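Local coordinates for putative outer membrane lipoprotein (Salmonella typhimurium LT2, PDB 2RD1) that is of unknown function but probably sits at the cell envelope as a small lipid-modified protein with an SH3-like beta fold, at residues Arg40-Asn43 with Ser44-Ala48. Numbering follows the deposited sequence.
Sequences REIN and SNDVA
Asn43 and Asp46 meet across a tight turn, a local contact on the protein surface where strand 39-43 ends and the chain bends into strand 47-52. These strands belong to two different antiparallel sheets of this DUF903 piece of the lipoprotein, whose family is grouped with the SH3-like folds, so the turn carries the chain from one sheet to the other. Its backbone signature is the bond from Asp46 N to Asn43 O (2.8 Å), and the torsions of Ser44 and Asn45 make it a type I beta turn. Asn43 adds a second layer with its side chain. Its CG is anti to the backbone N (chi1 168°), which brings the amide forward over the turn. There OD1 accepts a weak but nearly straight bond from Asn45 N (3.3 Å, 172°), an Asx turn nested in the beta turn, while ND2 donates a bent bond to Asp46 OD2 at 3.0 Å. Amide and carboxylate stand almost perpendicular (84° between planes), and ND2 reaches the oxygen from above the carboxylate plane. Next to these polar contacts, the CD1 tip of Ile42 rests on Asp46 CB (3.7 Å), and its CG2 branch meets Val47 CG2 at 4.0 Å. Ile42 and Val47 also touch strand 4-9, through Thr9 and Met7, and Ser44 OG hydrogen-bonds Thr30 OG1. Asn43 thus binds the turn with its backbone carbonyl and both ends of its amide, a pairing that should limit rotation of that amide and, through the bent, out-of-plane N-H bond, probably ease the negative charge of Asp46 only modestly.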
loop_
_atom_site.group_PDB
_atom_site.type_symbol
_atom_site.label_atom_id
_atom_site.label_comp_id
_atom_site.label_asym_id
_atom_site.label_seq_id
_atom_site.Cartn_x
_atom_site.Cartn_y
_atom_site.Cartn_z
ATOM N N ARG A 40 4.411 7.193 5.323
ATOM C CA ARG A 40 5.319 6.146 5.769
ATOM C C ARG A 40 6.119 5.599 4.598
ATOM O O ARG A 40 5.971 6.038 3.459
ATOM C CB ARG A 40 4.539 4.987 6.391
ATOM C CG ARG A 40 3.360 5.373 7.264
ATOM C CD ARG A 40 3.778 5.826 8.646
ATOM N NE ARG A 40 2.615 5.973 9.514
ATOM C CZ ARG A 40 2.658 6.434 10.759
ATOM N NH1 ARG A 40 3.816 6.802 11.298
ATOM N NH2 ARG A 40 1.539 6.527 11.468
ATOM N N GLU A 41 6.971 4.629 4.900
ATOM C CA GLU A 41 7.787 3.975 3.892
ATOM C C GLU A 41 8.008 2.562 4.407
ATOM O O GLU A 41 8.073 2.345 5.617
ATOM C CB GLU A 41 9.124 4.709 3.712
ATOM C CG GLU A 41 9.735 4.565 2.315
ATOM C CD GLU A 41 10.937 5.481 2.089
ATOM O OE1 GLU A 41 11.939 5.334 2.821
ATOM O OE2 GLU A 41 10.882 6.347 1.181
ATOM N N ILE A 42 8.096 1.600 3.496
ATOM C CA ILE A 42 8.301 0.207 3.875
ATOM C C ILE A 42 9.157 -0.489 2.835
ATOM O O ILE A 42 9.126 -0.138 1.659
ATOM C CB ILE A 42 6.951 -0.549 3.995
ATOM C CG1 ILE A 42 7.196 -2.014 4.355
ATOM C CG2 ILE A 42 6.179 -0.470 2.679
ATOM C CD1 ILE A 42 5.920 -2.816 4.537
ATOM N N ASN A 43 9.937 -1.465 3.274
ATOM C CA ASN A 43 10.782 -2.210 2.353
ATOM C C ASN A 43 9.906 -2.899 1.305
ATOM O O ASN A 43 8.970 -3.630 1.636
ATOM C CB ASN A 43 11.618 -3.236 3.121
ATOM C CG ASN A 43 12.293 -4.238 2.208
ATOM O OD1 ASN A 43 12.788 -3.887 1.137
ATOM N ND2 ASN A 43 12.324 -5.496 2.634
ATOM N N SER A 44 10.213 -2.643 0.039
ATOM C CA SER A 44 9.458 -3.206 -1.071
ATOM C C SER A 44 9.357 -4.725 -1.035
ATOM O O SER A 44 8.463 -5.299 -1.655
ATOM C CB SER A 44 10.078 -2.767 -2.399
ATOM O OG SER A 44 10.136 -1.354 -2.480
ATOM N N ASN A 45 10.267 -5.376 -0.318
ATOM C CA ASN A 45 10.247 -6.835 -0.224
ATOM C C ASN A 45 9.178 -7.300 0.759
ATOM O O ASN A 45 8.700 -8.435 0.686
ATOM C CB ASN A 45 11.614 -7.365 0.219
ATOM C CG ASN A 45 12.706 -7.082 -0.795
ATOM O OD1 ASN A 45 13.119 -5.933 -0.978
ATOM N ND2 ASN A 45 13.174 -8.129 -1.468
ATOM N N ASP A 46 8.805 -6.412 1.674
ATOM C CA ASP A 46 7.795 -6.714 2.674
ATOM C C ASP A 46 6.365 -6.535 2.169
ATOM O O ASP A 46 5.408 -6.742 2.918
ATOM C CB ASP A 46 8.011 -5.840 3.905
ATOM C CG ASP A 46 9.308 -6.158 4.621
ATOM O OD1 ASP A 46 9.454 -7.304 5.098
ATOM O OD2 ASP A 46 10.183 -5.269 4.703
ATOM N N VAL A 47 6.218 -6.152 0.903
ATOM C CA VAL A 47 4.895 -5.955 0.321
ATOM C C VAL A 47 4.475 -7.159 -0.526
ATOM O O VAL A 47 5.079 -7.445 -1.562
ATOM C CB VAL A 47 4.851 -4.693 -0.570
ATOM C CG1 VAL A 47 3.451 -4.506 -1.125
ATOM C CG2 VAL A 47 5.287 -3.464 0.230
ATOM N N ALA A 48 3.428 -7.851 -0.082
ATOM C CA ALA A 48 2.928 -9.025 -0.787
ATOM C C ALA A 48 2.056 -8.612 -1.969
ATOM O O ALA A 48 2.286 -9.054 -3.099
ATOM C CB ALA A 48 2.141 -9.915 0.169
#